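Local coordinates for cytidine deaminase (Burkholderia pseudomallei, PDB 3DMO), which probably catalyses the zinc-dependent hydrolytic deamination of cytidine and 2'-deoxycytidine to uridine and 2'-deoxyuridine, salvaging pyrimidines for UMP synthesis, at residues 44-52 with 62-73. Numbering follows the deposited sequence. Where two conformers were deposited one is given.
Sequences KVFHGCNVE and AERTALFSALAA
Phe46 holds CG anti to its carbonyl carbon (chi1 -71°), which directs the ring to the helix at Ala70; in Thr65 the OG1 branch takes the equivalent place (chi1 -66°) and reaches the end of the strand. The ring contact is a CH-pi interaction: Ala70 CA stands 3.8 Å from the Phe46 centroid and 7° off the ring normal, while Ala70 CB lies over the CG-CD2 side of the same face. Ala73 CB approaches Phe46 CZ obliquely at 3.6 Å, extending the apolar patch just past the end of the helix. At Gly48 the backbones themselves meet, its CA lying 3.9 Å from Ala66 CA. Gly48 CA makes a CA-H...O contact of 3.5 Å with Ala62 O, and Ala62 CA makes another with Cys49 O. In the cytidine deaminase fold, strand 45-49, outermost of the mixed sheet within this chain, runs against helix 62-72, with axes 5.4 Å apart, and the helix begins directly after zinc ligand Cys61 and carries Glu63, the probable proton donor. Thr65 OG1 lies 2.9 Å from Cys49 O, but Cys61 O competes for its single proton, and Asn60 ND2 also bonds to the hydroxyl. Thr65 CG2 packs on Gly48 CA at 3.8 Å. Farther along, a water donates to His47 O; in the conformer given, one of two, Ser69 OG meets this water weakly and pairs with Ser69 OG of the second subunit. Ala72 O accepts a hydrogen bond from Lys24 NZ of the second subunit, placing this flank of the contact at a subunit interface.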
loop_
_atom_site.group_PDB
_atom_site.type_symbol
_atom_site.label_atom_id
_atom_site.label_comp_id
_atom_site.label_asym_id
_atom_site.label_seq_id
_atom_site.Cartn_x
_atom_site.Cartn_y
_atom_site.Cartn_z
ATOM N N LYS A 44 -6.433 6.127 27.159
ATOM C CA LYS A 44 -6.828 4.839 26.596
ATOM C C LYS A 44 -5.687 4.257 25.764
ATOM O O LYS A 44 -4.989 4.985 25.057
ATOM C CB LYS A 44 -8.077 4.998 25.738
ATOM C CG LYS A 44 -8.814 3.705 25.459
ATOM C CD LYS A 44 -10.259 4.003 25.074
ATOM C CE LYS A 44 -11.165 2.792 25.285
ATOM N NZ LYS A 44 -10.882 1.705 24.305
ATOM N N VAL A 45 -5.510 2.945 25.861
ATOM C CA VAL A 45 -4.432 2.246 25.168
ATOM C C VAL A 45 -4.997 1.366 24.055
ATOM O O VAL A 45 -5.982 0.655 24.257
ATOM C CB VAL A 45 -3.574 1.421 26.157
ATOM C CG1 VAL A 45 -2.526 0.585 25.422
ATOM C CG2 VAL A 45 -2.897 2.347 27.143
ATOM N N PHE A 46 -4.389 1.457 22.873
ATOM C CA PHE A 46 -4.760 0.614 21.744
ATOM C C PHE A 46 -3.582 -0.254 21.316
ATOM O O PHE A 46 -2.480 0.259 21.104
ATOM C CB PHE A 46 -5.240 1.474 20.567
ATOM C CG PHE A 46 -6.573 2.120 20.807
ATOM C CD1 PHE A 46 -7.749 1.487 20.400
ATOM C CD2 PHE A 46 -6.660 3.337 21.469
ATOM C CE1 PHE A 46 -8.993 2.071 20.635
ATOM C CE2 PHE A 46 -7.898 3.923 21.707
ATOM C CZ PHE A 46 -9.062 3.282 21.283
ATOM N N HIS A 47 -3.829 -1.560 21.206
ATOM C CA HIS A 47 -2.848 -2.521 20.704
ATOM C C HIS A 47 -2.861 -2.534 19.179
ATOM O O HIS A 47 -3.914 -2.410 18.553
ATOM C CB HIS A 47 -3.197 -3.936 21.165
ATOM C CG HIS A 47 -2.846 -4.226 22.587
ATOM N ND1 HIS A 47 -2.276 -3.292 23.425
ATOM C CD2 HIS A 47 -3.013 -5.345 23.330
ATOM C CE1 HIS A 47 -2.094 -3.829 24.620
ATOM N NE2 HIS A 47 -2.535 -5.073 24.588
ATOM N N GLY A 48 -1.687 -2.726 18.595
ATOM C CA GLY A 48 -1.571 -3.000 17.178
ATOM C C GLY A 48 -0.559 -4.106 16.966
ATOM O O GLY A 48 0.380 -4.268 17.750
ATOM N N CYS A 49 -0.763 -4.886 15.915
ATOM C CA CYS A 49 0.199 -5.897 15.518
ATOM C C CYS A 49 0.222 -5.941 13.998
ATOM O O CYS A 49 -0.713 -5.446 13.341
ATOM C CB CYS A 49 -0.185 -7.259 16.112
ATOM S SG CYS A 49 -1.813 -7.843 15.599
ATOM N N ASN A 50 1.283 -6.504 13.429
ATOM C CA ASN A 50 1.299 -6.689 11.984
ATOM C C ASN A 50 0.309 -7.776 11.562
ATOM O O ASN A 50 0.035 -8.714 12.323
ATOM C CB ASN A 50 2.715 -6.898 11.416
ATOM C CG ASN A 50 3.475 -8.039 12.076
ATOM O OD1 ASN A 50 3.329 -8.295 13.272
ATOM N ND2 ASN A 50 4.332 -8.700 11.298
ATOM N N VAL A 51 -0.285 -7.596 10.391
ATOM C CA VAL A 51 -1.284 -8.529 9.869
ATOM C C VAL A 51 -0.926 -8.759 8.425
ATOM O O VAL A 51 -1.076 -7.859 7.588
ATOM C CB VAL A 51 -2.734 -7.984 9.982
ATOM C CG1 VAL A 51 -3.737 -9.004 9.434
ATOM C CG2 VAL A 51 -3.058 -7.625 11.439
ATOM N N GLU A 52 -0.437 -9.961 8.142
ATOM C CA GLU A 52 0.097 -10.275 6.828
ATOM C C GLU A 52 -0.949 -10.862 5.876
ATOM O O GLU A 52 -2.062 -11.211 6.282
ATOM C CB GLU A 52 1.338 -11.174 6.950
ATOM C CG GLU A 52 2.452 -10.474 7.714
ATOM C CD GLU A 52 3.797 -11.180 7.685
ATOM O OE1 GLU A 52 4.810 -10.490 7.929
ATOM O OE2 GLU A 52 3.850 -12.406 7.450
ATOM N N ALA A 62 2.091 -3.075 12.558
ATOM C CA ALA A 62 1.611 -2.855 13.924
ATOM C C ALA A 62 1.241 -1.405 14.256
ATOM O O ALA A 62 0.164 -1.147 14.797
ATOM C CB ALA A 62 2.643 -3.377 14.934
ATOM N N GLU A 63 2.129 -0.469 13.916
ATOM C CA GLU A 63 1.929 0.952 14.200
ATOM C C GLU A 63 0.619 1.414 13.554
ATOM O O GLU A 63 -0.203 2.089 14.187
ATOM C CB GLU A 63 3.086 1.799 13.636
ATOM C CG GLU A 63 4.493 1.456 14.157
ATOM C CD GLU A 63 5.234 0.415 13.305
ATOM O OE1 GLU A 63 4.696 -0.681 13.062
ATOM O OE2 GLU A 63 6.375 0.694 12.878
ATOM N N ARG A 64 0.433 1.041 12.287
ATOM C CA ARG A 64 -0.756 1.444 11.549
ATOM C C ARG A 64 -2.024 0.758 12.046
ATOM O O ARG A 64 -3.065 1.402 12.132
ATOM C CB ARG A 64 -0.565 1.270 10.041
ATOM C CG ARG A 64 0.329 2.353 9.448
ATOM C CD ARG A 64 0.489 2.167 7.954
ATOM N NE ARG A 64 1.475 1.135 7.650
ATOM C CZ ARG A 64 1.595 0.529 6.473
ATOM N NH1 ARG A 64 0.795 0.850 5.454
ATOM N NH2 ARG A 64 2.531 -0.396 6.305
ATOM N N THR A 65 -1.923 -0.522 12.410
ATOM C CA THR A 65 -3.034 -1.251 13.031
ATOM C C THR A 65 -3.524 -0.547 14.306
ATOM O O THR A 65 -4.728 -0.336 14.473
ATOM C CB THR A 65 -2.649 -2.711 13.350
ATOM O OG1 THR A 65 -2.415 -3.418 12.125
ATOM C CG2 THR A 65 -3.768 -3.418 14.125
ATOM N N ALA A 66 -2.593 -0.174 15.185
ATOM C CA ALA A 66 -2.930 0.561 16.413
ATOM C C ALA A 66 -3.622 1.896 16.129
ATOM O O ALA A 66 -4.657 2.201 16.714
ATOM C CB ALA A 66 -1.688 0.777 17.280
ATOM N N LEU A 67 -3.064 2.674 15.204
ATOM C CA LEU A 67 -3.638 3.972 14.856
ATOM C C LEU A 67 -5.006 3.863 14.172
ATOM O O LEU A 67 -5.916 4.623 14.500
ATOM C CB LEU A 67 -2.672 4.783 13.993
ATOM C CG LEU A 67 -1.433 5.386 14.674
ATOM C CD1 LEU A 67 -0.317 5.671 13.652
ATOM C CD2 LEU A 67 -1.788 6.659 15.459
ATOM N N PHE A 68 -5.156 2.925 13.236
ATOM C CA PHE A 68 -6.448 2.739 12.557
ATOM C C PHE A 68 -7.541 2.293 13.544
ATOM O O PHE A 68 -8.702 2.719 13.434
ATOM C CB PHE A 68 -6.345 1.753 11.379
ATOM C CG PHE A 68 -5.385 2.175 10.287
ATOM C CD1 PHE A 68 -4.766 1.202 9.499
ATOM C CD2 PHE A 68 -5.102 3.517 10.042
ATOM C CE1 PHE A 68 -3.879 1.556 8.483
ATOM C CE2 PHE A 68 -4.213 3.886 9.021
ATOM C CZ PHE A 68 -3.603 2.898 8.243
ATOM N N SER A 69 -7.152 1.460 14.521
ATOM C CA SER A 69 -8.066 1.003 15.572
ATOM C C SER A 69 -8.541 2.164 16.444
ATOM O O SER A 69 -9.731 2.283 16.745
ATOM C CB SER A 69 -7.405 -0.071 16.437
ATOM O OG SER A 69 -7.393 -1.324 15.779
ATOM N N ALA A 70 -7.612 3.025 16.843
ATOM C CA ALA A 70 -7.950 4.215 17.616
ATOM C C ALA A 70 -8.854 5.173 16.824
ATOM O O ALA A 70 -9.814 5.713 17.368
ATOM C CB ALA A 70 -6.696 4.921 18.075
ATOM N N LEU A 71 -8.544 5.380 15.544
ATOM C CA LEU A 71 -9.395 6.197 14.669
ATOM C C LEU A 71 -10.821 5.655 14.579
ATOM O O LEU A 71 -11.788 6.411 14.689
ATOM C CB LEU A 71 -8.784 6.333 13.263
ATOM C CG LEU A 71 -7.886 7.532 12.897
ATOM C CD1 LEU A 71 -8.696 8.786 12.599
ATOM C CD2 LEU A 71 -6.822 7.842 13.949
ATOM N N ALA A 72 -10.943 4.344 14.400
ATOM C CA ALA A 72 -12.241 3.664 14.390
ATOM C C ALA A 72 -13.021 3.811 15.710
ATOM O O ALA A 72 -14.250 3.745 15.714
ATOM C CB ALA A 72 -12.060 2.199 14.034
ATOM N N ALA A 73 -12.299 4.035 16.811
ATOM C CA ALA A 73 -12.908 4.279 18.112
ATOM C C ALA A 73 -13.259 5.756 18.342
ATOM O O ALA A 73 -13.765 6.112 19.400
ATOM C CB ALA A 73 -11.996 3.746 19.242
HETATM O O HOH W 1 -6.578 -2.123 18.979
#